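Local coordinates for protein eukaryotic translation initiation factor 2A (PDB 3WJ9) that probably directs methionyl-tRNAi to 40S ribosomal subunits in a codon-dependent manner, in the early steps of translating a small set of specific mRNAs, at residues T76-F81 / S89-P94; L265-P270 / Y289-T294; F317-R322 / C359-D364. All blocks are in the same frame, centred on the assembly; numbering follows the deposited sequence.

Contact 1: T76-F81 / S89-P94; sequences TYELGF and STWERP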
loop_
_atom_site.group_PDB
_atom_site.type_symbol
_atom_site.label_atom_id
_atom_site.label_comp_id
_atom_site.label_asym_id
_atom_site.label_seq_id
_atom_site.Cartn_x
_atom_site.Cartn_y
_atom_site.Cartn_z
ATOM N N THR A 76 -7.579 -0.895 -18.763
ATOM C CA THR A 76 -7.250 -1.044 -17.347
ATOM C C THR A 76 -6.872 0.290 -16.721
ATOM O O THR A 76 -6.400 1.195 -17.405
ATOM C CB THR A 76 -6.092 -2.036 -17.127
ATOM O OG1 THR A 76 -5.028 -1.739 -18.039
ATOM C CG2 THR A 76 -6.561 -3.461 -17.358
ATOM N N TYR A 77 -7.090 0.410 -15.417
ATOM C CA TYR A 77 -6.695 1.603 -14.682
ATOM C C TYR A 77 -5.842 1.226 -13.480
ATOM O O TYR A 77 -4.981 1.993 -13.053
ATOM C CB TYR A 77 -7.918 2.395 -14.215
ATOM C CG TYR A 77 -8.627 3.178 -15.298
ATOM C CD1 TYR A 77 -9.208 2.537 -16.384
ATOM C CD2 TYR A 77 -8.720 4.560 -15.228
ATOM C CE1 TYR A 77 -9.856 3.251 -17.374
ATOM C CE2 TYR A 77 -9.366 5.282 -16.212
ATOM C CZ TYR A 77 -9.933 4.622 -17.282
ATOM O OH TYR A 77 -10.578 5.337 -18.266
ATOM N N GLU A 78 -6.098 0.043 -12.929
ATOM C CA GLU A 78 -5.406 -0.401 -11.724
ATOM C C GLU A 78 -4.903 -1.837 -11.847
ATOM O O GLU A 78 -5.510 -2.668 -12.523
ATOM C CB GLU A 78 -6.324 -0.270 -10.503
ATOM C CG GLU A 78 -7.086 1.046 -10.444
ATOM C CD GLU A 78 -6.811 1.833 -9.181
ATOM O OE1 GLU A 78 -5.835 1.505 -8.476
ATOM O OE2 GLU A 78 -7.563 2.789 -8.902
ATOM N N LEU A 79 -3.781 -2.116 -11.192
ATOM C CA LEU A 79 -3.169 -3.439 -11.212
ATOM C C LEU A 79 -2.746 -3.827 -9.797
ATOM O O LEU A 79 -2.473 -2.960 -8.967
ATOM C CB LEU A 79 -1.968 -3.464 -12.163
ATOM C CG LEU A 79 -2.200 -3.055 -13.623
ATOM C CD1 LEU A 79 -0.877 -2.875 -14.349
ATOM C CD2 LEU A 79 -3.067 -4.075 -14.345
ATOM N N GLY A 80 -2.696 -5.127 -9.521
ATOM C CA GLY A 80 -2.332 -5.596 -8.198
ATOM C C GLY A 80 -1.843 -7.030 -8.167
ATOM O O GLY A 80 -2.487 -7.930 -8.701
ATOM N N PHE A 81 -0.692 -7.236 -7.536
ATOM C CA PHE A 81 -0.136 -8.571 -7.358
ATOM C C PHE A 81 -0.577 -9.175 -6.031
ATOM O O PHE A 81 -0.618 -8.490 -5.008
ATOM C CB PHE A 81 1.393 -8.530 -7.410
ATOM C CG PHE A 81 1.967 -8.558 -8.799
ATOM C CD1 PHE A 81 2.103 -9.752 -9.486
ATOM C CD2 PHE A 81 2.390 -7.391 -9.409
ATOM C CE1 PHE A 81 2.642 -9.780 -10.756
ATOM C CE2 PHE A 81 2.929 -7.410 -10.678
ATOM C CZ PHE A 81 3.055 -8.608 -11.355
ATOM N N SER A 89 -4.574 -8.908 -10.403
ATOM C CA SER A 89 -5.927 -8.402 -10.619
ATOM C C SER A 89 -5.917 -7.127 -11.459
ATOM O O SER A 89 -5.032 -6.285 -11.313
ATOM C CB SER A 89 -6.623 -8.148 -9.278
ATOM O OG SER A 89 -6.723 -9.341 -8.518
ATOM N N THR A 90 -6.907 -6.992 -12.338
ATOM C CA THR A 90 -6.979 -5.852 -13.248
ATOM C C THR A 90 -8.337 -5.155 -13.208
ATOM O O THR A 90 -9.336 -5.717 -13.641
ATOM C CB THR A 90 -6.700 -6.279 -14.706
ATOM O OG1 THR A 90 -7.687 -7.229 -15.124
ATOM C CG2 THR A 90 -5.318 -6.899 -14.833
ATOM N N TRP A 91 -8.363 -3.924 -12.703
ATOM C CA TRP A 91 -9.583 -3.116 -12.693
ATOM C C TRP A 91 -9.768 -2.406 -14.030
ATOM O O TRP A 91 -8.907 -1.637 -14.457
ATOM C CB TRP A 91 -9.542 -2.081 -11.557
ATOM C CG TRP A 91 -10.818 -1.265 -11.385
ATOM C CD1 TRP A 91 -11.815 -1.496 -10.491
ATOM C CD2 TRP A 91 -11.200 -0.087 -12.109
ATOM N NE1 TRP A 91 -12.804 -0.555 -10.619
ATOM C CE2 TRP A 91 -12.450 0.327 -11.605
ATOM C CE3 TRP A 91 -10.615 0.654 -13.137
ATOM C CZ2 TRP A 91 -13.122 1.446 -12.093
ATOM C CZ3 TRP A 91 -11.284 1.768 -13.622
ATOM C CH2 TRP A 91 -12.523 2.152 -13.098
ATOM N N GLU A 92 -10.886 -2.675 -14.695
ATOM C CA GLU A 92 -11.272 -1.912 -15.877
ATOM C C GLU A 92 -12.399 -0.961 -15.499
ATOM O O GLU A 92 -12.973 -1.076 -14.417
ATOM C CB GLU A 92 -11.718 -2.835 -17.014
ATOM C CG GLU A 92 -10.683 -3.857 -17.448
ATOM C CD GLU A 92 -11.186 -4.747 -18.570
ATOM O OE1 GLU A 92 -10.424 -5.630 -19.018
ATOM O OE2 GLU A 92 -12.342 -4.563 -19.005
ATOM N N ARG A 93 -12.718 -0.021 -16.382
ATOM C CA ARG A 93 -13.846 0.870 -16.142
ATOM C C ARG A 93 -15.143 0.099 -16.374
ATOM O O ARG A 93 -15.299 -0.556 -17.404
ATOM C CB ARG A 93 -13.771 2.107 -17.041
ATOM C CG ARG A 93 -14.828 3.156 -16.731
ATOM C CD ARG A 93 -14.732 4.368 -17.646
ATOM N NE ARG A 93 -13.493 5.120 -17.457
ATOM C CZ ARG A 93 -13.317 6.053 -16.525
ATOM N NH1 ARG A 93 -14.298 6.349 -15.684
ATOM N NH2 ARG A 93 -12.158 6.690 -16.430
ATOM N N PRO A 94 -16.071 0.162 -15.406
ATOM C CA PRO A 94 -17.323 -0.605 -15.451
ATOM C C PRO A 94 -18.210 -0.275 -16.651
ATOM O O PRO A 94 -18.057 0.779 -17.266
ATOM C CB PRO A 94 -18.022 -0.219 -14.140
ATOM C CG PRO A 94 -17.376 1.052 -13.711
ATOM C CD PRO A 94 -15.960 0.954 -14.171
#
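Ser-89 and Gly-80 begin the pairing of an antiparallel β-hairpin, the first two strands of a four-stranded propeller blade in the first WD repeat; the strand axes run at 148° and approach to 4.8 Å. Ser-89 N donates to Gly-80 O at 2.9 Å, whereas the return bond from Gly-80 N to Ser-89 O is weak. The Ser-89 hydroxyl turns elsewhere, to Asn-129. At the next, non-hydrogen-bonded pair, Thr-90 meets Leu-79: the leucine branch CD2 reaches Thr-90 CG2 at 3.6 Å, on the face that Leu-79 shares with Cys-41 and Ala-52 of the preceding blade. Thr-90 OG1 bonds to Trp-109 within its own sheet. Trp-91 returns to a hydrogen-bonded pair with Glu-78, its N giving to Glu-78 O, and Trp-91 O receives Tyr-77 N at 2.9 Å. With CG swung opposite the backbone N (chi1 -175°), the indole rises from the face opposite Leu-79 and Thr-90, the one Glu-78 shares. Its CE3/CZ3 edge points at the tyrosine face, Trp-91 CZ3 lying 3.4 Å from Tyr-77 CG. The pair is an offset edge-to-face stack, its planes at 84° and the six-membered ring centroid 5.3 Å from that of tyrosine. Beyond it, the CG of Glu-92 brushes the methyl of Thr-76. Arg-93, already in the loop, bends at chi3 so that its guanidinium comes back to the tyrosine hydroxyl. Two of its nitrogens grip that single oxygen side-on and close to the guanidinium plane: NH2 at 2.8 Å and NE at 3.0 Å from Tyr-77 OH.

Contact 2: L265-P270 / Y289-T294; sequences LDREGP and YMPAKT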
loop_
_atom_site.group_PDB
_atom_site.type_symbol
_atom_site.label_atom_id
_atom_site.label_comp_id
_atom_site.label_asym_id
_atom_site.label_seq_id
_atom_site.Cartn_x
_atom_site.Cartn_y
_atom_site.Cartn_z
ATOM N N LEU A 265 -2.399 13.096 20.142
ATOM C CA LEU A 265 -3.427 13.687 20.990
ATOM C C LEU A 265 -2.878 14.863 21.791
ATOM O O LEU A 265 -3.638 15.718 22.247
ATOM C CB LEU A 265 -4.019 12.627 21.928
ATOM C CG LEU A 265 -3.048 11.715 22.681
ATOM C CD1 LEU A 265 -2.681 12.281 24.047
ATOM C CD2 LEU A 265 -3.643 10.322 22.816
ATOM N N ASP A 266 -1.557 14.902 21.948
ATOM C CA ASP A 266 -0.884 15.970 22.689
ATOM C C ASP A 266 -1.132 17.338 22.063
ATOM O O ASP A 266 -1.000 18.372 22.721
ATOM C CB ASP A 266 0.624 15.708 22.764
ATOM C CG ASP A 266 0.960 14.430 23.504
ATOM O OD1 ASP A 266 0.162 14.023 24.372
ATOM O OD2 ASP A 266 2.026 13.841 23.226
ATOM N N ARG A 267 -1.481 17.328 20.784
ATOM C CA ARG A 267 -1.775 18.547 20.049
ATOM C C ARG A 267 -3.140 18.407 19.384
ATOM O O ARG A 267 -3.371 17.460 18.634
ATOM C CB ARG A 267 -0.683 18.810 19.011
ATOM C CG ARG A 267 -0.728 20.171 18.345
ATOM C CD ARG A 267 0.401 20.279 17.333
ATOM N NE ARG A 267 0.674 21.660 16.953
ATOM C CZ ARG A 267 1.488 22.469 17.624
ATOM N NH1 ARG A 267 2.107 22.034 18.712
ATOM N NH2 ARG A 267 1.679 23.711 17.206
ATOM N N GLU A 268 -4.047 19.337 19.669
ATOM C CA GLU A 268 -5.392 19.263 19.107
ATOM C C GLU A 268 -5.342 19.533 17.608
ATOM O O GLU A 268 -4.693 20.472 17.156
ATOM C CB GLU A 268 -6.348 20.247 19.794
ATOM C CG GLU A 268 -7.439 20.786 18.866
ATOM C CD GLU A 268 -8.457 21.654 19.580
ATOM O OE1 GLU A 268 -8.483 22.879 19.338
ATOM O OE2 GLU A 268 -9.251 21.105 20.373
ATOM N N GLY A 269 -6.032 18.700 16.839
ATOM C CA GLY A 269 -6.029 18.822 15.394
ATOM C C GLY A 269 -5.958 17.466 14.722
ATOM O O GLY A 269 -5.974 16.439 15.398
ATOM N N PRO A 270 -5.868 17.457 13.383
ATOM C CA PRO A 270 -5.882 16.219 12.597
ATOM C C PRO A 270 -4.596 15.411 12.720
ATOM O O PRO A 270 -3.531 15.976 12.968
ATOM C CB PRO A 270 -6.052 16.723 11.164
ATOM C CG PRO A 270 -5.426 18.071 11.176
ATOM C CD PRO A 270 -5.750 18.650 12.526
ATOM N N TYR A 289 -2.443 20.481 14.293
ATOM C CA TYR A 289 -2.225 21.590 13.374
ATOM C C TYR A 289 -0.739 21.923 13.316
ATOM O O TYR A 289 -0.038 21.861 14.328
ATOM C CB TYR A 289 -3.041 22.822 13.788
ATOM C CG TYR A 289 -2.649 23.412 15.127
ATOM C CD1 TYR A 289 -1.668 24.391 15.217
ATOM C CD2 TYR A 289 -3.264 22.994 16.298
ATOM C CE1 TYR A 289 -1.305 24.930 16.436
ATOM C CE2 TYR A 289 -2.910 23.529 17.523
ATOM C CZ TYR A 289 -1.930 24.497 17.586
ATOM O OH TYR A 289 -1.569 25.036 18.800
HETATM N N MSE A 290 -0.259 22.302 12.133
HETATM C CA MSE A 290 1.161 22.550 11.889
HETATM C C MSE A 290 1.680 23.717 12.675
HETATM O O MSE A 290 0.902 24.661 12.923
HETATM C CB MSE A 290 1.349 22.886 10.415
HETATM C CG MSE A 290 0.507 21.978 9.530
HETATM SE SE MSE A 290 1.607 20.446 8.975
HETATM C CE MSE A 290 0.503 19.854 7.456
ATOM N N PRO A 291 2.947 23.691 13.092
ATOM C CA PRO A 291 3.906 22.629 12.761
ATOM C C PRO A 291 3.612 21.345 13.526
ATOM O O PRO A 291 3.498 21.358 14.749
ATOM C CB PRO A 291 5.250 23.232 13.173
ATOM C CG PRO A 291 4.910 24.190 14.255
ATOM C CD PRO A 291 3.579 24.775 13.865
ATOM N N ALA A 292 3.462 20.248 12.793
ATOM C CA ALA A 292 3.005 19.000 13.383
ATOM C C ALA A 292 4.081 18.355 14.243
ATOM O O ALA A 292 5.231 18.213 13.827
ATOM C CB ALA A 292 2.551 18.039 12.297
ATOM N N LYS A 293 3.697 17.969 15.453
ATOM C CA LYS A 293 4.586 17.224 16.328
ATOM C C LYS A 293 4.540 15.751 15.923
ATOM O O LYS A 293 3.639 15.337 15.196
ATOM C CB LYS A 293 4.188 17.408 17.797
ATOM C CG LYS A 293 5.235 16.909 18.776
ATOM C CD LYS A 293 4.732 16.843 20.203
ATOM C CE LYS A 293 4.592 18.215 20.828
ATOM N NZ LYS A 293 4.287 18.084 22.279
ATOM N N THR A 294 5.510 14.969 16.379
ATOM C CA THR A 294 5.570 13.551 16.046
ATOM C C THR A 294 5.951 12.717 17.269
ATOM O O THR A 294 6.839 13.096 18.030
ATOM C CB THR A 294 6.576 13.288 14.907
ATOM O OG1 THR A 294 6.224 14.078 13.765
ATOM C CG2 THR A 294 6.588 11.814 14.519
#
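In the propeller blade of the second WD repeat, two neighbouring connections meet at the surface: the loop leading into strand 271-276, and the turn that carries the chain from strand 283-287 to strand 292-297. Arg-267 supplies most of the junction from the first, Tyr-289 from the second. The arginine chain is extended from CG to NE and starts with CG opposite its backbone N (chi1 -169°), which carries the guanidinium across the turn. There Arg-267 NE donates to Tyr-289 O at 2.7 Å, a bond that meets the carbonyl nearly end-on with an N-H...O angle of 147°. The same tyrosine folds its ring over the arginine: Arg-267 CZ lies 4.2 Å from the Tyr-289 ring centroid and 26° off the ring normal, which defines a cation-pi contact. The two planes are inclined rather than stacked flat, and Arg-267 NH2 comes closest to the ring at Tyr-289 CE1, 3.3 Å away. On the other guanidinium face sits Pro-291 O, 3.7 Å from Arg-267 CZ, in a turn whose peptide before Pro-291 is cis. The positive group has the tyrosine on one side and Pro-291 O, off-centre, on the other, an arrangement that probably favours its charge. At the ring edge, Glu-268 O approaches Tyr-289 CD2 at 3.0 Å, near the ring plane. Pro-309 of strand 303-310 lies against both Arg-267 and Pro-291. The loop entering the first strand and the turn between the second and third thus meet at the same end of a four-stranded antiparallel propeller blade.

Contact 3: F317-R322 / C359-D364; sequences FSPNSR and CEFSPD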
loop_
_atom_site.group_PDB
_atom_site.type_symbol
_atom_site.label_atom_id
_atom_site.label_comp_id
_atom_site.label_asym_id
_atom_site.label_seq_id
_atom_site.Cartn_x
_atom_site.Cartn_y
_atom_site.Cartn_z
ATOM N N PHE A 317 8.999 4.628 8.131
ATOM C CA PHE A 317 10.033 3.824 8.771
ATOM C C PHE A 317 10.873 3.110 7.716
ATOM O O PHE A 317 10.354 2.681 6.684
ATOM C CB PHE A 317 9.420 2.802 9.732
ATOM C CG PHE A 317 8.880 3.401 11.003
ATOM C CD1 PHE A 317 7.607 3.942 11.043
ATOM C CD2 PHE A 317 9.645 3.416 12.157
ATOM C CE1 PHE A 317 7.105 4.486 12.209
ATOM C CE2 PHE A 317 9.150 3.960 13.328
ATOM C CZ PHE A 317 7.879 4.498 13.353
ATOM N N SER A 318 12.172 2.992 7.969
ATOM C CA SER A 318 13.055 2.240 7.085
ATOM C C SER A 318 12.754 0.751 7.208
ATOM O O SER A 318 12.351 0.290 8.275
ATOM C CB SER A 318 14.524 2.515 7.416
ATOM O OG SER A 318 14.835 2.096 8.735
ATOM N N PRO A 319 12.927 0.000 6.108
ATOM C CA PRO A 319 12.723 -1.451 6.078
ATOM C C PRO A 319 13.498 -2.190 7.167
ATOM O O PRO A 319 13.018 -3.203 7.678
ATOM C CB PRO A 319 13.237 -1.841 4.692
ATOM C CG PRO A 319 12.963 -0.651 3.864
ATOM C CD PRO A 319 13.202 0.534 4.764
ATOM N N ASN A 320 14.678 -1.690 7.518
ATOM C CA ASN A 320 15.493 -2.326 8.547
ATOM C C ASN A 320 15.089 -1.883 9.951
ATOM O O ASN A 320 15.739 -2.242 10.933
ATOM C CB ASN A 320 16.981 -2.042 8.306
ATOM C CG ASN A 320 17.359 -0.594 8.575
ATOM O OD1 ASN A 320 16.507 0.294 8.597
ATOM N ND2 ASN A 320 18.649 -0.352 8.777
ATOM N N SER A 321 14.018 -1.094 10.025
ATOM C CA SER A 321 13.485 -0.586 11.289
ATOM C C SER A 321 14.501 0.211 12.103
ATOM O O SER A 321 14.344 0.363 13.315
ATOM C CB SER A 321 12.944 -1.737 12.144
ATOM O OG SER A 321 11.766 -2.283 11.580
ATOM N N ARG A 322 15.536 0.722 11.445
ATOM C CA ARG A 322 16.544 1.516 12.137
ATOM C C ARG A 322 16.299 3.010 11.959
ATOM O O ARG A 322 16.421 3.785 12.906
ATOM C CB ARG A 322 17.951 1.162 11.647
ATOM C CG ARG A 322 19.049 1.922 12.378
ATOM C CD ARG A 322 20.391 1.818 11.675
ATOM N NE ARG A 322 21.418 2.604 12.356
ATOM C CZ ARG A 322 22.628 2.843 11.863
ATOM N NH1 ARG A 322 22.971 2.360 10.677
ATOM N NH2 ARG A 322 23.496 3.568 12.554
ATOM N N CYS A 359 8.155 9.327 -1.922
ATOM C CA CYS A 359 9.449 9.058 -1.300
ATOM C C CYS A 359 9.478 7.644 -0.719
ATOM O O CYS A 359 8.468 7.154 -0.215
ATOM C CB CYS A 359 9.745 10.095 -0.216
ATOM S SG CYS A 359 11.256 9.802 0.727
ATOM N N GLU A 360 10.636 6.993 -0.789
ATOM C CA GLU A 360 10.737 5.588 -0.404
ATOM C C GLU A 360 12.179 5.153 -0.167
ATOM O O GLU A 360 13.076 5.487 -0.942
ATOM C CB GLU A 360 10.101 4.704 -1.484
ATOM C CG GLU A 360 10.073 3.217 -1.170
ATOM C CD GLU A 360 9.592 2.387 -2.347
ATOM O OE1 GLU A 360 9.524 2.932 -3.470
ATOM O OE2 GLU A 360 9.271 1.196 -2.151
ATOM N N PHE A 361 12.393 4.409 0.911
ATOM C CA PHE A 361 13.685 3.789 1.167
ATOM C C PHE A 361 13.959 2.684 0.156
ATOM O O PHE A 361 13.034 2.033 -0.330
ATOM C CB PHE A 361 13.736 3.205 2.579
ATOM C CG PHE A 361 13.866 4.230 3.666
ATOM C CD1 PHE A 361 12.748 4.865 4.180
ATOM C CD2 PHE A 361 15.110 4.539 4.191
ATOM C CE1 PHE A 361 12.871 5.802 5.189
ATOM C CE2 PHE A 361 15.241 5.473 5.199
ATOM C CZ PHE A 361 14.119 6.107 5.699
ATOM N N SER A 362 15.233 2.478 -0.159
ATOM C CA SER A 362 15.642 1.299 -0.905
ATOM C C SER A 362 15.424 0.092 0.000
ATOM O O SER A 362 15.428 0.237 1.223
ATOM C CB SER A 362 17.104 1.407 -1.342
ATOM O OG SER A 362 17.965 1.471 -0.219
ATOM N N PRO A 363 15.212 -1.096 -0.592
ATOM C CA PRO A 363 15.022 -2.346 0.154
ATOM C C PRO A 363 16.001 -2.541 1.314
ATOM O O PRO A 363 15.611 -3.054 2.362
ATOM C CB PRO A 363 15.243 -3.414 -0.917
ATOM C CG PRO A 363 14.736 -2.775 -2.158
ATOM C CD PRO A 363 15.054 -1.303 -2.043
ATOM N N ASP A 364 17.248 -2.119 1.131
ATOM C CA ASP A 364 18.277 -2.320 2.144
ATOM C C ASP A 364 18.382 -1.144 3.112
ATOM O O ASP A 364 19.309 -1.083 3.922
ATOM C CB ASP A 364 19.631 -2.572 1.475
ATOM C CG ASP A 364 20.110 -1.385 0.661
ATOM O OD1 ASP A 364 19.259 -0.628 0.152
ATOM O OD2 ASP A 364 21.340 -1.214 0.526
#
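Ser-318 lays its CB over one face of the Phe-361 ring, 3.8 Å from the centroid and 14° off the normal, a CH-pi contact offset toward the ring's rim. Phe-361 holds CG beside its backbone N (chi1 -74°), presenting that face to the neighbouring turn. Pro-319 follows alongside: its CD meets Phe-361 CB at 3.5 Å, while its CB lies 3.5 Å from Pro-363 O and its CG 3.7 Å from Ser-362 O. Tyr-323 and Leu-325 of strand 323-327 also pack on Phe-361. Behind this shell, a type I turn from Ser-318 to Ser-321 sets the proline, closed by Ser-321 N to Ser-318 O at 2.8 Å. Asn-320 OD1 accepts from Arg-322 N at 3.0 Å, forming an Asx turn in which the donor stands above the carbonyl plane. The Ser-318 hydroxyl bonds to Tyr-323 N, and Ser-362 repeats this in its own blade with Phe-367 N. The sequences Phe-Ser-Pro-Asn and Phe-Ser-Pro-Asp thus occupy equivalent turns of adjacent WD blades. No hydrogen bond joins the two segments directly, so their own contact rests on van der Waals and CH-pi forces; a polar link between the blades comes from Asn-320 N to Ser-365 OG.

All three contacts belong to one β-propeller, the part of the factor present in this chain, and each occupies different blades. They follow in series along the sequence. Contact 1 pairs the first two strands of the 76-120 blade, contact 2 joins two connections of the 271-310 blade, and contact 3 bridges the next two blades, 314-352 and 358-397. Contact 1 lies across the chain's centre from the others, with centres about 37 Å from contact 2 and 28 Å from contact 3. Contacts 2 and 3 come within about 8 Å at their nearest atoms without touching. The helix-free propeller is thus held by strand pairing and loop contacts inside blades and by side-chain packing between successive blades.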